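Local coordinates for Glyco_hydro_cc domain-containing protein (Blastomyces gilchristii, PDB 6UB0) that probably cleaves beta-1,3-glucan, acting on curdlan as an exo-glucanase, and holds laminaribiose at the -2 and -1 subsites of its active-site cleft, at residues A8-N13 against Y27-R32. Numbering follows the deposited sequence.
Sequences AYNNIN and YNWEPR. With BGC (beta-D-glucopyranose), chain B.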
ATOM      1  N   ALA A   8      -2.467   7.823   2.768  1.00 19.93           N
ATOM      2  CA  ALA A   8      -3.286   7.271   1.672  1.00 19.26           C
ATOM      3  C   ALA A   8      -4.510   8.204   1.466  1.00 20.52           C
ATOM      4  O   ALA A   8      -5.310   8.339   2.362  1.00 20.59           O
ATOM      5  CB  ALA A   8      -3.696   5.881   2.057  1.00 19.67           C
ATOM      6  N   TYR A   9      -4.617   8.902   0.335  1.00 22.89           N
ATOM      7  CA  TYR A   9      -5.636   9.971   0.188  1.00 23.81           C
ATOM      8  C   TYR A   9      -6.329   9.956  -1.164  1.00 24.24           C
ATOM      9  O   TYR A   9      -5.883   9.330  -2.102  1.00 24.47           O
ATOM     10  CB  TYR A   9      -4.993  11.357   0.272  1.00 23.56           C
ATOM     11  CG  TYR A   9      -4.041  11.726  -0.822  1.00 24.30           C
ATOM     12  CD1 TYR A   9      -2.719  11.279  -0.841  1.00 23.14           C
ATOM     13  CD2 TYR A   9      -4.458  12.490  -1.904  1.00 24.88           C
ATOM     14  CE1 TYR A   9      -1.837  11.680  -1.821  1.00 23.13           C
ATOM     15  CE2 TYR A   9      -3.585  12.866  -2.900  1.00 24.54           C
ATOM     16  CZ  TYR A   9      -2.285  12.432  -2.884  1.00 24.03           C
ATOM     17  OH  TYR A   9      -1.472  12.853  -3.879  1.00 25.46           O
ATOM     18  N   ASN A  10      -7.448  10.648  -1.215  1.00 27.06           N
ATOM     19  CA  ASN A  10      -8.116  11.040  -2.476  1.00 29.54           C
ATOM     20  C   ASN A  10      -8.008  12.567  -2.651  1.00 31.51           C
ATOM     21  O   ASN A  10      -7.531  13.041  -3.723  1.00 33.72           O
ATOM     22  CB  ASN A  10      -9.553  10.519  -2.486  1.00 31.13           C
ATOM     23  CG  ASN A  10      -9.705   9.020  -2.683  1.00 29.99           C
ATOM     24  OD1 ASN A  10     -10.802   8.508  -2.488  1.00 32.20           O
ATOM     25  ND2 ASN A  10      -8.665   8.311  -3.103  1.00 29.54           N
ATOM     26  N   ASN A  11      -8.338  13.320  -1.611  1.00 31.90           N
ATOM     27  CA  ASN A  11      -8.339  14.808  -1.627  1.00 34.42           C
ATOM     28  C   ASN A  11      -6.973  15.320  -1.154  1.00 33.10           C
ATOM     29  O   ASN A  11      -6.648  15.110   0.012  1.00 34.89           O
ATOM     30  CB  ASN A  11      -9.458  15.343  -0.736  1.00 36.45           C
ATOM     31  CG  ASN A  11      -9.593  16.846  -0.765  1.00 38.91           C
ATOM     32  OD1 ASN A  11      -8.736  17.553  -1.315  1.00 41.45           O
ATOM     33  ND2 ASN A  11     -10.647  17.346  -0.137  1.00 40.06           N
ATOM     34  N   ILE A  12      -6.160  15.915  -2.030  1.00 34.45           N
ATOM     35  CA  ILE A  12      -4.762  16.255  -1.634  1.00 35.85           C
ATOM     36  C   ILE A  12      -4.796  17.374  -0.576  1.00 37.91           C
ATOM     37  O   ILE A  12      -3.878  17.412   0.278  1.00 37.25           O
ATOM     38  CB  ILE A  12      -3.842  16.562  -2.825  1.00 38.24           C
ATOM     39  CG1 ILE A  12      -2.391  16.527  -2.337  1.00 39.27           C
ATOM     40  CG2 ILE A  12      -4.205  17.865  -3.493  1.00 38.52           C
ATOM     41  CD1 ILE A  12      -1.366  16.355  -3.429  1.00 39.48           C
ATOM     42  N   ASN A  13      -5.871  18.160  -0.569  1.00 41.46           N
ATOM     43  CA  ASN A  13      -6.135  19.261   0.404  1.00 43.08           C
ATOM     44  C   ASN A  13      -6.014  18.730   1.838  1.00 40.43           C
ATOM     45  O   ASN A  13      -5.449  19.452   2.672  1.00 37.91           O
ATOM     46  CB  ASN A  13      -7.512  19.898   0.186  1.00 46.48           C
ATOM     47  CG  ASN A  13      -7.609  20.627  -1.135  1.00 50.71           C
ATOM     48  OD1 ASN A  13      -6.779  21.491  -1.424  1.00 56.16           O
ATOM     49  ND2 ASN A  13      -8.600  20.294  -1.953  1.00 53.92           N
ATOM     50  N   TYR A  27       0.153   8.187  -1.180  1.00 21.14           N
ATOM     51  CA  TYR A  27      -0.338   7.645  -2.464  1.00 20.96           C
ATOM     52  C   TYR A  27      -1.832   7.873  -2.449  1.00 21.03           C
ATOM     53  O   TYR A  27      -2.365   8.145  -1.383  1.00 21.37           O
ATOM     54  CB  TYR A  27       0.147   6.200  -2.663  1.00 20.06           C
ATOM     55  CG  TYR A  27      -0.743   5.114  -2.131  1.00 18.97           C
ATOM     56  CD1 TYR A  27      -0.849   4.906  -0.761  1.00 17.67           C
ATOM     57  CD2 TYR A  27      -1.495   4.304  -2.987  1.00 18.30           C
ATOM     58  CE1 TYR A  27      -1.697   3.917  -0.261  1.00 17.06           C
ATOM     59  CE2 TYR A  27      -2.272   3.270  -2.500  1.00 18.20           C
ATOM     60  CZ  TYR A  27      -2.397   3.091  -1.134  1.00 16.94           C
ATOM     61  OH  TYR A  27      -3.244   2.144  -0.587  1.00 17.53           O
ATOM     62  N   ASN A  28      -2.419   7.748  -3.609  1.00 21.21           N
ATOM     63  CA  ASN A  28      -3.830   8.051  -3.850  1.00 22.30           C
ATOM     64  C   ASN A  28      -4.459   7.064  -4.819  1.00 22.99           C
ATOM     65  O   ASN A  28      -5.471   7.443  -5.437  1.00 24.03           O
ATOM     66  CB  ASN A  28      -3.958   9.457  -4.419  1.00 24.10           C
ATOM     67  CG  ASN A  28      -3.306   9.704  -5.757  1.00 24.14           C
ATOM     68  OD1 ASN A  28      -2.523   8.903  -6.280  1.00 23.78           O
ATOM     69  ND2 ASN A  28      -3.665  10.832  -6.322  1.00 26.87           N
ATOM     70  N   TRP A  29      -3.910   5.857  -4.907  1.00 22.80           N
ATOM     71  CA  TRP A  29      -4.449   4.792  -5.797  1.00 23.07           C
ATOM     72  C   TRP A  29      -4.489   5.251  -7.250  1.00 26.14           C
ATOM     73  O   TRP A  29      -5.234   4.610  -8.041  1.00 28.01           O
ATOM     74  CB  TRP A  29      -5.861   4.428  -5.347  1.00 22.75           C
ATOM     75  CG  TRP A  29      -5.978   3.763  -4.015  1.00 20.99           C
ATOM     76  CD1 TRP A  29      -5.870   2.434  -3.777  1.00 20.86           C
ATOM     77  CD2 TRP A  29      -6.231   4.388  -2.739  1.00 19.85           C
ATOM     78  NE1 TRP A  29      -6.026   2.179  -2.449  1.00 20.72           N
ATOM     79  CE2 TRP A  29      -6.253   3.353  -1.786  1.00 19.67           C
ATOM     80  CE3 TRP A  29      -6.430   5.700  -2.316  1.00 20.19           C
ATOM     81  CZ2 TRP A  29      -6.436   3.566  -0.424  1.00 20.65           C
ATOM     82  CZ3 TRP A  29      -6.660   5.916  -0.960  1.00 20.03           C
ATOM     83  CH2 TRP A  29      -6.713   4.868  -0.042  1.00 20.36           C
ATOM     84  N   GLU A  30      -3.755   6.314  -7.611  1.00 27.81           N
ATOM     85  CA  GLU A  30      -3.741   6.848  -8.977  1.00 30.64           C
ATOM     86  C   GLU A  30      -2.295   6.857  -9.424  1.00 30.66           C
ATOM     87  O   GLU A  30      -1.388   6.732  -8.594  1.00 27.88           O
ATOM     88  CB  GLU A  30      -4.273   8.280  -9.068  1.00 33.86           C
ATOM     89  CG  GLU A  30      -5.729   8.417  -8.718  1.00 36.11           C
ATOM     90  CD  GLU A  30      -6.611   7.684  -9.696  1.00 39.97           C
ATOM     91  OE1 GLU A  30      -6.190   7.509 -10.874  1.00 43.00           O
ATOM     92  OE2 GLU A  30      -7.698   7.260  -9.258  1.00 47.05           O
ATOM     93  N   PRO A  31      -2.067   7.044 -10.739  1.00 30.08           N
ATOM     94  CA  PRO A  31      -0.708   7.212 -11.256  1.00 31.46           C
ATOM     95  C   PRO A  31      -0.130   8.641 -11.088  1.00 32.20           C
ATOM     96  O   PRO A  31       1.093   8.805 -11.212  1.00 32.53           O
ATOM     97  CB  PRO A  31      -0.924   6.798 -12.731  1.00 33.46           C
ATOM     98  CG  PRO A  31      -2.305   7.349 -13.057  1.00 33.51           C
ATOM     99  CD  PRO A  31      -3.094   7.025 -11.807  1.00 32.71           C
ATOM    100  N   ARG A  32      -0.969   9.658 -10.894  1.00 31.54           N
ATOM    101  CA  ARG A  32      -0.531  11.087 -10.817  1.00 34.42           C
ATOM    102  C   ARG A  32      -1.019  11.617  -9.476  1.00 31.98           C
ATOM    103  O   ARG A  32      -1.982  11.084  -8.961  1.00 30.79           O
ATOM    104  CB  ARG A  32      -1.110  11.945 -11.953  1.00 37.95           C
ATOM    105  CG  ARG A  32      -0.676  11.521 -13.347  1.00 41.63           C
ATOM    106  CD  ARG A  32       0.285  12.477 -14.031  1.00 46.65           C
ATOM    107  NE  ARG A  32       0.764  11.872 -15.281  1.00 49.53           N
ATOM    108  CZ  ARG A  32       1.761  12.342 -16.031  1.00 50.73           C
ATOM    109  NH1 ARG A  32       2.408  13.440 -15.681  1.00 52.63           N
ATOM    110  NH2 ARG A  32       2.114  11.698 -17.134  1.00 53.26           N
TER
HETATM  111  C2  BGC B   2     -10.358   2.335  -4.874  1.00 32.24           C
HETATM  112  C3  BGC B   2      -9.632   3.612  -5.182  1.00 31.29           C
HETATM  113  C4  BGC B   2     -10.066   4.612  -4.132  1.00 32.53           C
HETATM  114  C5  BGC B   2      -9.806   4.050  -2.719  1.00 32.95           C
HETATM  115  C6  BGC B   2     -10.258   4.840  -1.482  1.00 32.46           C
HETATM  116  C1  BGC B   2     -10.148   1.858  -3.464  1.00 30.92           C
HETATM  117  O2  BGC B   2      -9.807   1.372  -5.780  1.00 31.17           O
HETATM  118  O3  BGC B   2      -9.792   4.056  -6.563  1.00 31.85           O
HETATM  119  O4  BGC B   2      -9.324   5.783  -4.474  1.00 32.34           O
HETATM  120  O5  BGC B   2     -10.515   2.829  -2.476  1.00 33.17           O
HETATM  121  O6  BGC B   2     -11.645   5.219  -1.701  1.00 35.20           O
HETATM  122  O   HOH W   1      -5.848  12.433  -5.734  1.00 36.19           O
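Asn28 and Tyr9 meet where two parallel strands run out into loops, a worked example of strand ends building a sugar site. A backbone bond from Tyr9 N to Tyr27 O (2.9 Å) joins the strand ends. Asn28 CB sits over the centre of the Tyr9 ring, a CH-pi contact 3.8 Å from the centroid, and lies 3.0 Å from Tyr9 O. CG, between the backbone N and carbonyl carbon (chi1 63°), passes beside Tyr9 CZ, and the amide runs alongside the ring, the planes 37° apart. OD1 accepts from Glu30 N in an Asx turn and bonds Tyr42 OH, whereas ND2 gives a nearly in-plane bond to Arg32 O (3.1 Å) and another to a water that reaches Asn10 O. Four bonds thus fix the amide's rotation. The Trp29 indole has Ala8 CB 3.8 Å from CH2 and Tyr9 O near its edge; one face carries BGC C5, and the opposite face meets Tyr27 OH, itself bonded to Thr175 O. Asn10 ND2 donates to BGC O4 (3.0 Å), while Trp29 NE1 bonds Glu176. An aromatic platform against a sugar face, here on loops of a TIM-barrel-type glycoside hydrolase, is typical of carbohydrate-binding clefts.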